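PDB 6O93: D-alanyl transferase DltD from Enterococcus faecalis, which probably transfers D-alanine in the D-alanylation of lipoteichoic acid, a step of cell-wall biogenesis in Gram-positive bacteria. Local coordinates for residues A[230-235]-A[340-345]. Numbering follows the deposited sequence.
Sequences IAAKAI and ERYFMA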
ATOM      1  N   ILE A 230      16.773 -20.665   5.253  1.00 39.80           N
ATOM      2  CA  ILE A 230      17.390 -19.469   4.684  1.00 39.58           C
ATOM      3  C   ILE A 230      17.333 -18.317   5.678  1.00 39.95           C
ATOM      4  O   ILE A 230      18.318 -17.594   5.872  1.00 42.23           O
ATOM      5  CB  ILE A 230      16.712 -19.103   3.349  1.00 37.45           C
ATOM      6  CG1 ILE A 230      17.155 -20.076   2.253  1.00 38.51           C
ATOM      7  CG2 ILE A 230      17.027 -17.656   2.970  1.00 36.41           C
ATOM      8  CD1 ILE A 230      16.414 -19.915   0.936  1.00 37.01           C
ATOM      9  N   ALA A 231      16.182 -18.129   6.328  1.00 37.91           N
ATOM     10  CA  ALA A 231      16.045 -17.046   7.295  1.00 37.16           C
ATOM     11  C   ALA A 231      17.027 -17.205   8.449  1.00 40.21           C
ATOM     12  O   ALA A 231      17.621 -16.221   8.907  1.00 40.05           O
ATOM     13  CB  ALA A 231      14.611 -16.993   7.818  1.00 35.80           C
ATOM     14  N   ALA A 232      17.212 -18.437   8.934  1.00 42.45           N
ATOM     15  CA  ALA A 232      18.090 -18.663  10.078  1.00 46.36           C
ATOM     16  C   ALA A 232      19.507 -18.170   9.808  1.00 50.12           C
ATOM     17  O   ALA A 232      20.200 -17.741  10.738  1.00 51.47           O
ATOM     18  CB  ALA A 232      18.105 -20.147  10.443  1.00 48.17           C
ATOM     19  N   LYS A 233      19.955 -18.226   8.552  1.00 52.60           N
ATOM     20  CA  LYS A 233      21.278 -17.710   8.213  1.00 56.29           C
ATOM     21  C   LYS A 233      21.347 -16.197   8.380  1.00 54.29           C
ATOM     22  O   LYS A 233      22.376 -15.661   8.809  1.00 56.42           O
ATOM     23  CB  LYS A 233      21.638 -18.086   6.775  1.00 59.46           C
ATOM     24  CG  LYS A 233      21.985 -19.546   6.551  1.00 64.45           C
ATOM     25  CD  LYS A 233      22.187 -19.823   5.065  1.00 66.21           C
ATOM     26  CE  LYS A 233      22.787 -21.197   4.812  1.00 70.17           C
ATOM     27  NZ  LYS A 233      22.980 -21.452   3.357  1.00 70.74           N
ATOM     28  N   ALA A 234      20.264 -15.492   8.052  1.00 50.12           N
ATOM     29  CA  ALA A 234      20.292 -14.047   7.883  1.00 47.91           C
ATOM     30  C   ALA A 234      19.821 -13.278   9.114  1.00 47.04           C
ATOM     31  O   ALA A 234      19.558 -12.075   9.009  1.00 44.42           O
ATOM     32  CB  ALA A 234      19.438 -13.651   6.676  1.00 44.90           C
ATOM     33  N   ILE A 235      19.713 -13.930  10.270  1.00 49.20           N
ATOM     34  CA  ILE A 235      19.250 -13.258  11.480  1.00 50.65           C
ATOM     35  C   ILE A 235      20.077 -13.720  12.673  1.00 53.90           C
ATOM     36  O   ILE A 235      19.589 -13.743  13.808  1.00 54.88           O
ATOM     37  CB  ILE A 235      17.750 -13.519  11.721  1.00 50.48           C
ATOM     38  CG1 ILE A 235      17.492 -15.011  11.960  1.00 53.44           C
ATOM     39  CG2 ILE A 235      16.929 -13.023  10.539  1.00 48.17           C
ATOM     40  CD1 ILE A 235      16.025 -15.364  12.131  1.00 52.58           C
ATOM     41  N   GLU A 340       5.132 -16.458  15.153  1.00 39.08           N
ATOM     42  CA  GLU A 340       5.590 -17.363  14.107  1.00 39.83           C
ATOM     43  C   GLU A 340       7.025 -17.015  13.728  1.00 38.20           C
ATOM     44  O   GLU A 340       7.312 -15.885  13.318  1.00 36.22           O
ATOM     45  CB  GLU A 340       4.673 -17.273  12.890  1.00 41.03           C
ATOM     46  CG  GLU A 340       4.790 -18.450  11.935  1.00 44.84           C
ATOM     47  CD  GLU A 340       4.263 -19.739  12.534  1.00 49.29           C
ATOM     48  OE1 GLU A 340       3.453 -19.669  13.482  1.00 50.93           O
ATOM     49  OE2 GLU A 340       4.662 -20.824  12.062  1.00 51.52           O
ATOM     50  N   ARG A 341       7.926 -17.984  13.863  1.00 39.58           N
ATOM     51  CA  ARG A 341       9.340 -17.733  13.624  1.00 41.11           C
ATOM     52  C   ARG A 341       9.610 -17.519  12.139  1.00 37.97           C
ATOM     53  O   ARG A 341       9.003 -18.164  11.280  1.00 36.33           O
ATOM     54  CB  ARG A 341      10.177 -18.902  14.144  1.00 46.52           C
ATOM     55  CG  ARG A 341       9.899 -19.259  15.595  1.00 51.37           C
ATOM     56  CD  ARG A 341      10.740 -20.440  16.049  1.00 56.43           C
ATOM     57  NE  ARG A 341      12.169 -20.149  15.987  1.00 59.79           N
ATOM     58  CZ  ARG A 341      13.121 -20.980  16.399  1.00 63.75           C
ATOM     59  NH1 ARG A 341      12.801 -22.163  16.909  1.00 65.43           N
ATOM     60  NH2 ARG A 341      14.397 -20.628  16.303  1.00 65.21           N
ATOM     61  N   TYR A 342      10.529 -16.601  11.843  1.00 37.14           N
ATOM     62  CA  TYR A 342      10.958 -16.299  10.479  1.00 36.28           C
ATOM     63  C   TYR A 342       9.832 -15.713   9.633  1.00 32.12           C
ATOM     64  O   TYR A 342       9.931 -15.675   8.401  1.00 30.76           O
ATOM     65  CB  TYR A 342      11.534 -17.546   9.798  1.00 39.94           C
ATOM     66  CG  TYR A 342      12.467 -18.342  10.682  1.00 44.26           C
ATOM     67  CD1 TYR A 342      13.641 -17.780  11.168  1.00 46.44           C
ATOM     68  CD2 TYR A 342      12.176 -19.653  11.030  1.00 46.53           C
ATOM     69  CE1 TYR A 342      14.496 -18.502  11.979  1.00 48.60           C
ATOM     70  CE2 TYR A 342      13.027 -20.385  11.839  1.00 49.18           C
ATOM     71  CZ  TYR A 342      14.185 -19.804  12.311  1.00 50.47           C
ATOM     72  OH  TYR A 342      15.034 -20.527  13.117  1.00 53.69           O
ATOM     73  N   PHE A 343       8.761 -15.247  10.276  1.00 29.57           N
ATOM     74  CA  PHE A 343       7.635 -14.663   9.553  1.00 26.28           C
ATOM     75  C   PHE A 343       7.965 -13.262   9.051  1.00 24.68           C
ATOM     76  O   PHE A 343       7.596 -12.896   7.928  1.00 22.16           O
ATOM     77  CB  PHE A 343       6.406 -14.629  10.465  1.00 25.06           C
ATOM     78  CG  PHE A 343       5.094 -14.595   9.730  1.00 22.74           C
ATOM     79  CD1 PHE A 343       4.508 -15.767   9.279  1.00 22.52           C
ATOM     80  CD2 PHE A 343       4.437 -13.398   9.511  1.00 21.89           C
ATOM     81  CE1 PHE A 343       3.294 -15.744   8.613  1.00 20.74           C
ATOM     82  CE2 PHE A 343       3.224 -13.368   8.847  1.00 20.90           C
ATOM     83  CZ  PHE A 343       2.652 -14.545   8.398  1.00 20.32           C
ATOM     84  N   MET A 344       8.660 -12.477   9.864  1.00 25.16           N
ATOM     85  CA  MET A 344       9.002 -11.104   9.534  1.00 24.94           C
ATOM     86  C   MET A 344      10.459 -11.012   9.099  1.00 25.97           C
ATOM     87  O   MET A 344      11.298 -11.825   9.492  1.00 26.43           O
ATOM     88  CB  MET A 344       8.762 -10.188  10.737  1.00 25.64           C
ATOM     89  CG  MET A 344       7.362 -10.288  11.314  1.00 25.11           C
ATOM     90  SD  MET A 344       6.091  -9.907  10.097  1.00 24.96           S
ATOM     91  CE  MET A 344       6.237  -8.123   9.985  1.00 24.41           C
ATOM     92  N   ALA A 345      10.748 -10.008   8.269  1.00 26.25           N
ATOM     93  CA  ALA A 345      12.124  -9.746   7.866  1.00 27.42           C
ATOM     94  C   ALA A 345      12.879  -8.972   8.934  1.00 26.74           C
ATOM     95  O   ALA A 345      14.097  -9.125   9.064  1.00 27.95           O
ATOM     96  CB  ALA A 345      12.151  -8.972   6.546  1.00 28.15           C
TER
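A231 and Y342 bring the two backbones closest, with CA atoms 6.0 Å apart, where the last turn of helix 220-233 faces a type II beta turn running from E340 to F343. Y342 is the third residue of that turn, and its positive phi of 65° fits this position; the turn's closing bond, F343 N to E340 O, is weak at 3.4 Å. One aromatic side chain carries the contact. A231 CB points at the loop and lies obliquely to the Y342 ring, 3.6 Å from CD1 of Y342, and it also packs on the CB of that tyrosine. I235, past the helix end, reaches the ring differently: its CD1 meets the edge near the ring plane, 3.5 Å from CE1 of Y342, and the two side chains run roughly perpendicular. A chi1 of 63° tucks I235 CG1 between the two backbone branches, N and C, and an extended chi2 carries CD1 to that edge. Farther along the ring, A232 makes a looser approach, its CB 4.1 Å from OH of Y342. R341 CB, from within the loop, lies over one ring face, nearer its margin than its centre. The Y342 backbone N is hydrogen-bonded to the side-chain carboxylate of E241 (OE1), while W352 of helix 352-367 packs against A231 and I235. This is apolar helix-end-to-loop packing in a fold consistent with the SGNH hydrolase clan, joining helix 220-233 to the loop between strand 331-333 and helix 352-367, a loop that also holds D346 and H349, which with S47 form a possible Ser-His-Asp triad.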